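Local coordinates for Ras-interacting protein 1 (PDB 5KHO) that regulates GTPase signalling, cell architecture and adhesion in blood vessel formation, the piece here being its ubiquitin-like Ras-associating domain, at residues B[19-24]-B[122-126]; B[43-48]-B[70-75]; B[78-82]-B[117-121]; B[30-36]-B[49-54]. All coordinates share one frame; numbering follows the deposited sequence.

Interaction 1 (B[19-24]-B[122-126])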
loop_
_atom_site.group_PDB
_atom_site.type_symbol
_atom_site.label_atom_id
_atom_site.label_comp_id
_atom_site.label_asym_id
_atom_site.label_seq_id
_atom_site.Cartn_x
_atom_site.Cartn_y
_atom_site.Cartn_z
ATOM N N LEU B 19 -7.950 -2.481 -14.868
ATOM C CA LEU B 19 -7.513 -1.357 -14.051
ATOM C C LEU B 19 -8.099 -0.070 -14.594
ATOM O O LEU B 19 -7.863 0.258 -15.755
ATOM C CB LEU B 19 -5.985 -1.257 -14.026
ATOM C CG LEU B 19 -5.113 -2.476 -13.707
ATOM C CD1 LEU B 19 -3.650 -2.106 -13.901
ATOM C CD2 LEU B 19 -5.343 -3.016 -12.301
ATOM N N LYS B 20 -8.876 0.634 -13.759
ATOM C CA LYS B 20 -9.309 2.013 -14.045
ATOM C C LYS B 20 -8.093 2.951 -14.000
ATOM O O LYS B 20 -7.458 3.081 -12.962
ATOM C CB LYS B 20 -10.370 2.526 -13.050
ATOM C CG LYS B 20 -11.168 1.505 -12.257
ATOM C CD LYS B 20 -12.541 1.266 -12.836
ATOM C CE LYS B 20 -13.468 0.609 -11.830
ATOM N NZ LYS B 20 -14.172 1.615 -10.984
ATOM N N ILE B 21 -7.766 3.572 -15.133
ATOM C CA ILE B 21 -6.696 4.574 -15.227
ATOM C C ILE B 21 -7.379 5.939 -15.255
ATOM O O ILE B 21 -8.041 6.281 -16.245
ATOM C CB ILE B 21 -5.799 4.362 -16.489
ATOM C CG1 ILE B 21 -4.716 3.314 -16.255
ATOM C CG2 ILE B 21 -5.011 5.611 -16.837
ATOM C CD1 ILE B 21 -5.195 1.894 -16.079
ATOM N N PHE B 22 -7.248 6.704 -14.171
ATOM C CA PHE B 22 -7.984 7.970 -14.053
ATOM C C PHE B 22 -7.300 9.085 -14.809
ATOM O O PHE B 22 -6.097 9.309 -14.661
ATOM C CB PHE B 22 -8.247 8.360 -12.592
ATOM C CG PHE B 22 -9.354 7.575 -11.950
ATOM C CD1 PHE B 22 -9.192 6.207 -11.645
ATOM C CD2 PHE B 22 -10.573 8.186 -11.652
ATOM C CE1 PHE B 22 -10.225 5.477 -11.059
ATOM C CE2 PHE B 22 -11.607 7.455 -11.052
ATOM C CZ PHE B 22 -11.431 6.102 -10.754
ATOM N N GLY B 23 -8.080 9.756 -15.648
ATOM C CA GLY B 23 -7.596 10.879 -16.451
ATOM C C GLY B 23 -7.973 12.179 -15.789
ATOM O O GLY B 23 -8.827 12.920 -16.300
ATOM N N ALA B 24 -7.342 12.423 -14.633
ATOM C CA ALA B 24 -7.484 13.651 -13.849
ATOM C C ALA B 24 -7.103 14.845 -14.733
ATOM O O ALA B 24 -5.937 15.257 -14.776
ATOM C CB ALA B 24 -6.625 13.582 -12.582
ATOM N N ARG B 122 -6.522 5.164 -6.300
ATOM C CA ARG B 122 -6.772 4.971 -7.723
ATOM C C ARG B 122 -5.492 5.155 -8.539
ATOM O O ARG B 122 -4.567 5.835 -8.088
ATOM C CB ARG B 122 -7.873 5.921 -8.220
ATOM C CG ARG B 122 -7.466 7.383 -8.356
ATOM C CD ARG B 122 -8.667 8.281 -8.561
ATOM N NE ARG B 122 -8.258 9.643 -8.905
ATOM C CZ ARG B 122 -9.092 10.647 -9.179
ATOM N NH1 ARG B 122 -8.599 11.836 -9.493
ATOM N NH2 ARG B 122 -10.412 10.481 -9.142
ATOM N N PHE B 123 -5.447 4.540 -9.723
ATOM C CA PHE B 123 -4.385 4.786 -10.686
ATOM C C PHE B 123 -4.692 6.045 -11.487
ATOM O O PHE B 123 -5.815 6.229 -11.943
ATOM C CB PHE B 123 -4.205 3.606 -11.639
ATOM C CG PHE B 123 -3.318 2.519 -11.109
ATOM C CD1 PHE B 123 -1.987 2.774 -10.788
ATOM C CD2 PHE B 123 -3.808 1.220 -10.956
ATOM C CE1 PHE B 123 -1.173 1.759 -10.300
ATOM C CE2 PHE B 123 -2.999 0.202 -10.474
ATOM C CZ PHE B 123 -1.679 0.470 -10.146
ATOM N N GLU B 124 -3.689 6.907 -11.649
ATOM C CA GLU B 124 -3.827 8.147 -12.420
ATOM C C GLU B 124 -2.853 8.204 -13.605
ATOM O O GLU B 124 -1.729 7.684 -13.528
ATOM C CB GLU B 124 -3.667 9.374 -11.514
ATOM C CG GLU B 124 -4.861 9.637 -10.591
ATOM C CD GLU B 124 -4.702 10.858 -9.676
ATOM O OE1 GLU B 124 -3.561 11.310 -9.414
ATOM O OE2 GLU B 124 -5.737 11.369 -9.195
ATOM N N LEU B 125 -3.307 8.805 -14.707
ATOM C CA LEU B 125 -2.423 9.103 -15.827
ATOM C C LEU B 125 -2.075 10.578 -15.782
ATOM O O LEU B 125 -2.963 11.432 -15.862
ATOM C CB LEU B 125 -3.087 8.783 -17.157
ATOM C CG LEU B 125 -2.268 8.197 -18.314
ATOM C CD1 LEU B 125 -2.754 8.825 -19.612
ATOM C CD2 LEU B 125 -0.757 8.334 -18.177
ATOM N N ARG B 126 -0.788 10.874 -15.634
ATOM C CA ARG B 126 -0.325 12.257 -15.511
ATOM C C ARG B 126 0.897 12.561 -16.368
ATOM O O ARG B 126 1.668 11.654 -16.715
ATOM C CB ARG B 126 -0.013 12.587 -14.050
ATOM C CG ARG B 126 -1.232 12.832 -13.176
ATOM C CD ARG B 126 -0.776 13.202 -11.782
ATOM N NE ARG B 126 -1.868 13.185 -10.818
ATOM C CZ ARG B 126 -2.653 14.221 -10.547
ATOM N NH1 ARG B 126 -2.492 15.382 -11.178
ATOM N NH2 ARG B 126 -3.612 14.090 -9.642
#
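Phe22 of strand 19-22 pairs in parallel with Glu124 of strand 122-126, and the two short segments run at 43° to each other. The Phe22 backbone bonds both ways: its N donates to Phe123 O at 2.7 Å, and its O accepts from Leu125 N in a nearly straight bond of 2.8 Å. On the Phe22 side of the sheet, Arg122 crosses the ring at about a right angle. Its CD sits over the centre of the ring in a CH-pi contact, 3.6 Å from the Phe22 centroid, while the guanidinium group continues across one rim with its plane 21° from that of the ring. Arg122 CG is wedged between the backbone N and the carbonyl carbon (chi1 74°), and from there the extended chain carries NE and NH1 to Glu124 OE2. That carboxylate is gripped side-on twice, since Arg126 NE and NH2 both reach Glu124 OE1 from above one face of the carboxylate. A buried acid is thus held between two arginines, which would be expected to stabilise its charge. Ala24 CB rests over the Arg126 guanidinium. On the reverse side Ile21 CG2 meets Leu125 CB at 3.7 Å, and Leu19 CD1 approaches Phe123 CE2 obliquely at 4.2 Å. This parallel pair of the first and last strands is the centre of the ubiquitin-like fold. Strand 30-36 flanks it beside 18-22 and strand 73-80 beside 120-127, while Leu19, Ile21 and Leu125 pack on helix 43-54, and Leu19 and Phe123 also reach helix 106-112.

Interaction 2 (B[43-48]-B[70-75])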
loop_
_atom_site.group_PDB
_atom_site.type_symbol
_atom_site.label_atom_id
_atom_site.label_comp_id
_atom_site.label_asym_id
_atom_site.label_seq_id
_atom_site.Cartn_x
_atom_site.Cartn_y
_atom_site.Cartn_z
ATOM N N ALA B 43 4.186 -1.156 -16.528
ATOM C CA ALA B 43 3.679 0.219 -16.449
ATOM C C ALA B 43 3.763 0.962 -17.788
ATOM O O ALA B 43 2.804 1.631 -18.171
ATOM C CB ALA B 43 4.409 0.991 -15.368
ATOM N N ARG B 44 4.892 0.825 -18.498
ATOM C CA ARG B 44 5.111 1.520 -19.781
ATOM C C ARG B 44 4.142 1.032 -20.865
ATOM O O ARG B 44 3.613 1.841 -21.640
ATOM C CB ARG B 44 6.566 1.404 -20.256
ATOM C CG ARG B 44 7.049 2.612 -21.057
ATOM C CD ARG B 44 7.950 2.212 -22.213
ATOM N NE ARG B 44 8.533 3.371 -22.896
ATOM C CZ ARG B 44 9.006 3.366 -24.145
ATOM N NH1 ARG B 44 8.967 2.265 -24.889
ATOM N NH2 ARG B 44 9.520 4.476 -24.665
ATOM N N GLU B 45 3.910 -0.281 -20.894
ATOM C CA GLU B 45 2.881 -0.876 -21.738
ATOM C C GLU B 45 1.508 -0.258 -21.484
ATOM O O GLU B 45 0.777 0.032 -22.432
ATOM C CB GLU B 45 2.807 -2.385 -21.524
ATOM C CG GLU B 45 3.813 -3.190 -22.329
ATOM C CD GLU B 45 3.893 -4.646 -21.897
ATOM O OE1 GLU B 45 3.038 -5.104 -21.101
ATOM O OE2 GLU B 45 4.822 -5.342 -22.359
ATOM N N LEU B 46 1.168 -0.047 -20.215
ATOM C CA LEU B 46 -0.142 0.502 -19.868
ATOM C C LEU B 46 -0.254 2.007 -20.100
ATOM O O LEU B 46 -1.342 2.488 -20.406
ATOM C CB LEU B 46 -0.570 0.112 -18.447
ATOM C CG LEU B 46 -0.701 -1.377 -18.096
ATOM C CD1 LEU B 46 -1.350 -1.479 -16.732
ATOM C CD2 LEU B 46 -1.492 -2.203 -19.108
ATOM N N VAL B 47 0.858 2.736 -19.970
ATOM C CA VAL B 47 0.900 4.168 -20.305
ATOM C C VAL B 47 0.607 4.339 -21.801
ATOM O O VAL B 47 -0.212 5.188 -22.191
ATOM C CB VAL B 47 2.233 4.847 -19.876
ATOM C CG1 VAL B 47 2.341 6.269 -20.405
ATOM C CG2 VAL B 47 2.354 4.887 -18.359
ATOM N N ALA B 48 1.244 3.495 -22.613
ATOM C CA ALA B 48 1.024 3.463 -24.062
ATOM C C ALA B 48 -0.435 3.193 -24.480
ATOM O O ALA B 48 -0.952 3.907 -25.339
ATOM C CB ALA B 48 1.976 2.476 -24.721
ATOM N N VAL B 70 5.065 8.673 -24.897
ATOM C CA VAL B 70 4.897 7.837 -23.711
ATOM C C VAL B 70 5.805 8.320 -22.581
ATOM O O VAL B 70 5.362 8.459 -21.439
ATOM C CB VAL B 70 5.203 6.351 -24.054
ATOM C CG1 VAL B 70 5.232 5.463 -22.810
ATOM C CG2 VAL B 70 4.202 5.813 -25.069
ATOM N N ASP B 71 7.065 8.590 -22.918
ATOM C CA ASP B 71 8.090 8.978 -21.942
ATOM C C ASP B 71 7.815 10.314 -21.228
ATOM O O ASP B 71 8.464 10.632 -20.223
ATOM C CB ASP B 71 9.481 8.978 -22.600
ATOM C CG ASP B 71 9.862 7.618 -23.194
ATOM O OD1 ASP B 71 9.098 6.636 -23.044
ATOM O OD2 ASP B 71 10.939 7.533 -23.820
ATOM N N ALA B 72 6.851 11.074 -21.746
ATOM C CA ALA B 72 6.411 12.324 -21.131
ATOM C C ALA B 72 5.293 12.120 -20.109
ATOM O O ALA B 72 4.977 13.037 -19.338
ATOM C CB ALA B 72 5.969 13.302 -22.204
ATOM N N PHE B 73 4.697 10.922 -20.121
ATOM C CA PHE B 73 3.596 10.565 -19.216
ATOM C C PHE B 73 3.936 9.460 -18.211
ATOM O O PHE B 73 4.811 8.619 -18.457
ATOM C CB PHE B 73 2.341 10.203 -20.006
ATOM C CG PHE B 73 1.665 11.382 -20.635
ATOM C CD1 PHE B 73 0.742 12.139 -19.915
ATOM C CD2 PHE B 73 1.952 11.746 -21.952
ATOM C CE1 PHE B 73 0.119 13.235 -20.495
ATOM C CE2 PHE B 73 1.327 12.839 -22.537
ATOM C CZ PHE B 73 0.414 13.586 -21.809
ATOM N N ALA B 74 3.207 9.472 -17.095
ATOM C CA ALA B 74 3.491 8.640 -15.928
ATOM C C ALA B 74 2.254 7.914 -15.406
ATOM O O ALA B 74 1.162 8.482 -15.341
ATOM C CB ALA B 74 4.090 9.499 -14.824
ATOM N N LEU B 75 2.432 6.656 -15.031
ATOM C CA LEU B 75 1.381 5.938 -14.329
ATOM C C LEU B 75 1.593 6.069 -12.823
ATOM O O LEU B 75 2.663 5.740 -12.299
ATOM C CB LEU B 75 1.293 4.472 -14.778
ATOM C CG LEU B 75 0.077 3.633 -14.353
ATOM C CD1 LEU B 75 -1.257 4.317 -14.643
ATOM C CD2 LEU B 75 0.140 2.279 -15.037
#
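Val47 overlaps Leu75 and Val70 with its two methyl branches, one to each, where the helix of the ubiquitin-like fold lies across its sheet. The segment 43-48 of that helix runs at 120° to strand 73-75, with an axis separation of 8.2 Å. The side chains of Val47 and Leu75 slide past each other in opposite directions, CG2 of Val47 touching Leu75 CB at 3.8 Å. The other branch, CG1, is anti to the backbone N (chi1 172°), which turns it toward Val70 CG1 and Phe73 CB. The residues just before and after Val47 widen the apolar patch: Leu75 CD2 lies against Leu46 CB, and Val70 CG2 against Ala48 CB. Leu46 and Leu75 both extend to Pro106 at the start of helix 106-112, so this layer merges with the core beneath the sheet. At the exposed margin, Arg44 passes Val70 at about a right angle, with its CG 3.8 Å from Val70 CG1, before its chain ends in a salt bridge to Asp71. The guanidinium and carboxylate planes are 39° apart, and the links from Arg44 NE to Asp71 OD1 and from NH2 to OD2 are weak. The strong bond runs from Arg44 NH2 to the syn lone pair of Asp71 OD1, 2.7 Å away and close to the guanidinium plane.

Interaction 3 (B[78-82]-B[117-121])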
loop_
_atom_site.group_PDB
_atom_site.type_symbol
_atom_site.label_atom_id
_atom_site.label_comp_id
_atom_site.label_asym_id
_atom_site.label_seq_id
_atom_site.Cartn_x
_atom_site.Cartn_y
_atom_site.Cartn_z
ATOM N N ALA B 78 -1.991 6.741 -6.791
ATOM C CA ALA B 78 -2.463 7.906 -6.023
ATOM C C ALA B 78 -3.256 7.523 -4.773
ATOM O O ALA B 78 -3.853 6.438 -4.714
ATOM C CB ALA B 78 -3.292 8.819 -6.911
ATOM N N LEU B 79 -3.253 8.421 -3.785
ATOM C CA LEU B 79 -3.921 8.214 -2.492
ATOM C C LEU B 79 -4.496 9.518 -1.933
ATOM O O LEU B 79 -3.989 10.607 -2.218
ATOM C CB LEU B 79 -2.933 7.664 -1.457
ATOM C CG LEU B 79 -2.009 6.479 -1.702
ATOM C CD1 LEU B 79 -0.856 6.585 -0.731
ATOM C CD2 LEU B 79 -2.738 5.161 -1.519
ATOM N N GLY B 80 -5.533 9.394 -1.107
ATOM C CA GLY B 80 -6.110 10.533 -0.396
ATOM C C GLY B 80 -7.434 10.190 0.246
ATOM O O GLY B 80 -7.979 9.108 0.016
ATOM N N ARG B 81 -7.936 11.109 1.070
ATOM C CA ARG B 81 -9.272 11.006 1.648
ATOM C C ARG B 81 -10.367 11.203 0.583
ATOM O O ARG B 81 -10.137 11.901 -0.413
ATOM C CB ARG B 81 -9.432 12.021 2.785
ATOM C CG ARG B 81 -9.218 11.458 4.187
ATOM C CD ARG B 81 -7.752 11.237 4.543
ATOM N NE ARG B 81 -7.158 12.380 5.240
ATOM C CZ ARG B 81 -6.318 13.265 4.698
ATOM N NH1 ARG B 81 -5.936 13.175 3.420
ATOM N NH2 ARG B 81 -5.850 14.258 5.447
ATOM N N PRO B 82 -11.546 10.564 0.768
ATOM C CA PRO B 82 -12.674 10.842 -0.129
ATOM C C PRO B 82 -13.675 11.836 0.470
ATOM O O PRO B 82 -14.469 12.430 -0.262
ATOM C CB PRO B 82 -13.326 9.462 -0.316
ATOM C CG PRO B 82 -12.712 8.563 0.721
ATOM C CD PRO B 82 -11.824 9.386 1.607
ATOM N N PRO B 117 -6.215 2.868 6.375
ATOM C CA PRO B 117 -7.657 3.059 6.635
ATOM C C PRO B 117 -8.197 4.485 6.428
ATOM O O PRO B 117 -7.516 5.471 6.745
ATOM C CB PRO B 117 -7.796 2.648 8.097
ATOM C CG PRO B 117 -6.763 1.586 8.253
ATOM C CD PRO B 117 -5.591 2.054 7.435
ATOM N N GLY B 118 -9.412 4.565 5.877
ATOM C CA GLY B 118 -10.088 5.836 5.580
ATOM C C GLY B 118 -9.613 6.553 4.322
ATOM O O GLY B 118 -10.083 7.661 4.019
ATOM N N TRP B 119 -8.692 5.919 3.592
ATOM C CA TRP B 119 -8.087 6.496 2.391
ATOM C C TRP B 119 -8.489 5.736 1.134
ATOM O O TRP B 119 -8.508 4.500 1.119
ATOM C CB TRP B 119 -6.565 6.514 2.512
ATOM C CG TRP B 119 -6.014 7.539 3.464
ATOM C CD1 TRP B 119 -6.349 7.715 4.783
ATOM C CD2 TRP B 119 -5.003 8.512 3.174
ATOM N NE1 TRP B 119 -5.618 8.744 5.324
ATOM C CE2 TRP B 119 -4.783 9.253 4.365
ATOM C CE3 TRP B 119 -4.263 8.835 2.024
ATOM C CZ2 TRP B 119 -3.856 10.305 4.438
ATOM C CZ3 TRP B 119 -3.340 9.887 2.096
ATOM C CH2 TRP B 119 -3.149 10.608 3.301
ATOM N N ALA B 120 -8.816 6.497 0.092
ATOM C CA ALA B 120 -9.112 5.959 -1.228
ATOM C C ALA B 120 -7.818 5.841 -2.045
ATOM O O ALA B 120 -6.812 6.483 -1.724
ATOM C CB ALA B 120 -10.133 6.836 -1.936
ATOM N N ARG B 121 -7.854 5.012 -3.089
ATOM C CA ARG B 121 -6.692 4.747 -3.916
ATOM C C ARG B 121 -7.107 4.429 -5.351
ATOM O O ARG B 121 -7.936 3.539 -5.581
ATOM C CB ARG B 121 -5.909 3.597 -3.318
ATOM C CG ARG B 121 -4.687 3.177 -4.091
ATOM C CD ARG B 121 -4.302 1.767 -3.713
ATOM N NE ARG B 121 -2.986 1.408 -4.227
ATOM C CZ ARG B 121 -2.528 0.160 -4.307
ATOM N NH1 ARG B 121 -3.283 -0.865 -3.911
ATOM N NH2 ARG B 121 -1.313 -0.070 -4.789
#
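Gly80 and Ala120 form an antiparallel hydrogen-bonded pair, their CA atoms 5.5 Å apart, where the segments 78-82 and 117-121 run in directions 140° apart. Ala120 N gives Gly80 O a bond of 2.7 Å, and Gly80 N returns a longer one of 3.2 Å to Ala120 O. Trp119 folds its indole back over this ladder, with CE3 3.4 Å from Gly80 N; CE3 and CZ3 of the six-membered ring both lie against Gly80 N and CA. At the edge of the indole, near its plane, lies Leu79 CB. Arg81 covers one face. Its chain bends at chi2 and chi3, which sets CD above the five-membered ring, 3.6 Å from that centroid, and lays the guanidinium flat on the indole near CZ2, the two planes only 6° apart. This is a parallel cation-pi stack as well as a CH-pi contact. Replacing Trp119 by an alanine would probably leave the Arg81 guanidinium without the surface that holds it flat and uncover the Gly80 backbone. Past Gly80, Pro82 CG meets Ala120 CB; before it, Leu79 CD2 lies beside Arg121 CG at 3.8 Å, the two side chains pointing the same way. The Arg121 head group continues to Asp77, in a salt bridge, and to Val109 O of helix 106-112. The contact marks the far end of strands 73-80 and 120-127, where Leu79 also bonds through its backbone to His96 of strand 96-99, and Trp113 of the second subunit packs against Leu79 and Arg121.

Interaction 4 (B[30-36]-B[49-54])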
loop_
_atom_site.group_PDB
_atom_site.type_symbol
_atom_site.label_atom_id
_atom_site.label_comp_id
_atom_site.label_asym_id
_atom_site.label_seq_id
_atom_site.Cartn_x
_atom_site.Cartn_y
_atom_site.Cartn_z
ATOM N N ALA B 30 -13.987 13.154 -19.167
ATOM C CA ALA B 30 -13.455 11.820 -18.879
ATOM C C ALA B 30 -12.992 11.640 -17.435
ATOM O O ALA B 30 -12.001 12.234 -17.006
ATOM C CB ALA B 30 -12.331 11.472 -19.850
ATOM N N ASN B 31 -13.722 10.800 -16.704
ATOM C CA ASN B 31 -13.384 10.427 -15.333
ATOM C C ASN B 31 -12.290 9.364 -15.314
ATOM O O ASN B 31 -11.216 9.576 -14.740
ATOM C CB ASN B 31 -14.636 9.950 -14.587
ATOM C CG ASN B 31 -14.353 9.553 -13.154
ATOM O OD1 ASN B 31 -14.853 8.530 -12.677
ATOM N ND2 ASN B 31 -13.555 10.364 -12.454
ATOM N N TYR B 32 -12.572 8.216 -15.918
ATOM C CA TYR B 32 -11.544 7.207 -16.149
ATOM C C TYR B 32 -11.817 6.424 -17.423
ATOM O O TYR B 32 -12.964 6.318 -17.866
ATOM C CB TYR B 32 -11.406 6.262 -14.947
ATOM C CG TYR B 32 -12.611 5.391 -14.665
ATOM C CD1 TYR B 32 -12.806 4.174 -15.350
ATOM C CD2 TYR B 32 -13.547 5.761 -13.694
ATOM C CE1 TYR B 32 -13.912 3.375 -15.087
ATOM C CE2 TYR B 32 -14.652 4.960 -13.408
ATOM C CZ TYR B 32 -14.833 3.770 -14.102
ATOM O OH TYR B 32 -15.935 2.985 -13.827
ATOM N N LYS B 33 -10.745 5.910 -18.013
ATOM C CA LYS B 33 -10.815 4.896 -19.053
ATOM C C LYS B 33 -9.960 3.732 -18.552
ATOM O O LYS B 33 -8.897 3.944 -17.960
ATOM C CB LYS B 33 -10.299 5.443 -20.385
ATOM C CG LYS B 33 -10.776 6.855 -20.697
ATOM C CD LYS B 33 -10.912 7.176 -22.173
ATOM C CE LYS B 33 -11.216 8.659 -22.318
ATOM N NZ LYS B 33 -11.796 9.060 -23.630
ATOM N N SER B 34 -10.424 2.506 -18.754
ATOM C CA SER B 34 -9.758 1.357 -18.147
ATOM C C SER B 34 -9.159 0.370 -19.144
ATOM O O SER B 34 -9.743 0.091 -20.184
ATOM C CB SER B 34 -10.692 0.654 -17.161
ATOM O OG SER B 34 -11.729 -0.030 -17.818
ATOM N N VAL B 35 -7.984 -0.146 -18.805
ATOM C CA VAL B 35 -7.255 -1.092 -19.649
ATOM C C VAL B 35 -7.214 -2.507 -19.038
ATOM O O VAL B 35 -7.383 -2.679 -17.818
ATOM C CB VAL B 35 -5.820 -0.592 -19.971
ATOM C CG1 VAL B 35 -5.855 0.676 -20.804
ATOM C CG2 VAL B 35 -5.008 -0.351 -18.706
ATOM N N LEU B 36 -7.010 -3.511 -19.894
ATOM C CA LEU B 36 -6.747 -4.872 -19.437
ATOM C C LEU B 36 -5.293 -5.005 -19.030
ATOM O O LEU B 36 -4.398 -4.519 -19.727
ATOM C CB LEU B 36 -7.082 -5.888 -20.529
ATOM C CG LEU B 36 -8.545 -6.339 -20.572
ATOM C CD1 LEU B 36 -8.990 -6.574 -22.006
ATOM C CD2 LEU B 36 -8.792 -7.571 -19.704
ATOM N N GLU B 49 -1.088 2.197 -23.867
ATOM C CA GLU B 49 -2.501 1.880 -24.160
ATOM C C GLU B 49 -3.464 2.923 -23.605
ATOM O O GLU B 49 -4.521 3.154 -24.196
ATOM C CB GLU B 49 -2.906 0.490 -23.650
ATOM C CG GLU B 49 -4.136 -0.091 -24.358
ATOM C CD GLU B 49 -4.774 -1.274 -23.639
ATOM O OE1 GLU B 49 -4.049 -2.211 -23.232
ATOM O OE2 GLU B 49 -6.018 -1.284 -23.496
ATOM N N ALA B 50 -3.098 3.531 -22.474
ATOM C CA ALA B 50 -3.912 4.576 -21.847
ATOM C C ALA B 50 -3.957 5.839 -22.703
ATOM O O ALA B 50 -5.039 6.403 -22.902
ATOM C CB ALA B 50 -3.420 4.893 -20.436
ATOM N N LEU B 51 -2.796 6.268 -23.215
ATOM C CA LEU B 51 -2.709 7.470 -24.064
ATOM C C LEU B 51 -3.448 7.302 -25.390
ATOM O O LEU B 51 -4.100 8.234 -25.877
ATOM C CB LEU B 51 -1.254 7.865 -24.321
ATOM C CG LEU B 51 -0.492 8.540 -23.184
ATOM C CD1 LEU B 51 0.986 8.616 -23.541
ATOM C CD2 LEU B 51 -1.055 9.915 -22.862
ATOM N N GLU B 52 -3.341 6.098 -25.950
ATOM C CA GLU B 52 -4.082 5.694 -27.133
ATOM C C GLU B 52 -5.583 5.853 -26.889
ATOM O O GLU B 52 -6.291 6.413 -27.729
ATOM C CB GLU B 52 -3.737 4.248 -27.493
ATOM C CG GLU B 52 -3.458 4.026 -28.967
ATOM C CD GLU B 52 -2.922 2.635 -29.272
ATOM O OE1 GLU B 52 -2.338 1.985 -28.373
ATOM O OE2 GLU B 52 -3.082 2.185 -30.427
ATOM N N ARG B 53 -6.038 5.387 -25.723
ATOM C CA ARG B 53 -7.448 5.412 -25.331
ATOM C C ARG B 53 -7.906 6.809 -24.891
ATOM O O ARG B 53 -9.099 7.105 -24.911
ATOM C CB ARG B 53 -7.721 4.342 -24.259
ATOM C CG ARG B 53 -9.164 4.243 -23.786
ATOM C CD ARG B 53 -9.427 2.990 -22.973
ATOM N NE ARG B 53 -9.981 1.923 -23.805
ATOM C CZ ARG B 53 -9.273 0.934 -24.334
ATOM N NH1 ARG B 53 -9.882 0.022 -25.072
ATOM N NH2 ARG B 53 -7.964 0.852 -24.124
ATOM N N TYR B 54 -6.964 7.666 -24.512
ATOM C CA TYR B 54 -7.282 9.072 -24.234
ATOM C C TYR B 54 -7.185 9.955 -25.478
ATOM O O TYR B 54 -7.711 11.073 -25.490
ATOM C CB TYR B 54 -6.429 9.617 -23.078
ATOM C CG TYR B 54 -7.051 9.337 -21.741
ATOM C CD1 TYR B 54 -8.022 10.186 -21.217
ATOM C CD2 TYR B 54 -6.698 8.206 -21.008
ATOM C CE1 TYR B 54 -8.614 9.923 -19.989
ATOM C CE2 TYR B 54 -7.282 7.933 -19.780
ATOM C CZ TYR B 54 -8.236 8.796 -19.278
ATOM O OH TYR B 54 -8.831 8.530 -18.071
#
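Ala30 opens the strand with its CB 4.0 Å from Tyr54 CE1 of the helix. At Tyr32 the CA lies close to Tyr54 OH, a hydroxyl that is hydrogen-bonded to Ile21 O of the adjoining strand. Lys33 has the largest share of the strand's side of the contact. Its CG is turned beside its own backbone N (chi1 -43°) and rests over one face of the Tyr54 ring, 3.8 Å from the centroid, in a CH-pi contact. From there the extended chain passes the helix, CD lying 3.3 Å from Arg53 O, while CB packs on Arg53 CD. A glycine in place of Tyr54 would probably strip Lys33 of the ring beneath its chain and leave Ile21 O without its hydroxyl partner. Ser34 O lies over one face of the Arg53 guanidinium. Val35 then slides past Glu49 in the opposite direction, CG1 3.3 Å from Glu49 OE2, the oxygen that also receives a weak salt-bridge bond from Arg53 NH2. Beyond the strand edge, another protein's chain continues the sheet antiparallel through Ala30, Tyr32 and Lys33. A helix packed behind an edge strand that pairs with a partner's strand is the arrangement by which Ras-associating domains of the ubiquitin superfold engage small GTPases.

From the N terminus, strand 18-22 pairs with strand 120-127, near the end of the domain, so interaction 1 closes the widest loop and the other three lie within it. Strand 30-36 follows and, in interaction 4, meets the later half of helix 43-54, while the earlier half meets 70-75 in interaction 2; these two contacts alternate along the chain and cross. Interaction 3 comes after both, closing a separate loop between the end of strand 73-80 and the start of 120-127. Its centre is about 23 Å from that of interaction 2. Together, interactions 1 and 3 join sheet strands, and interactions 2 and 4 hold the helix against that sheet.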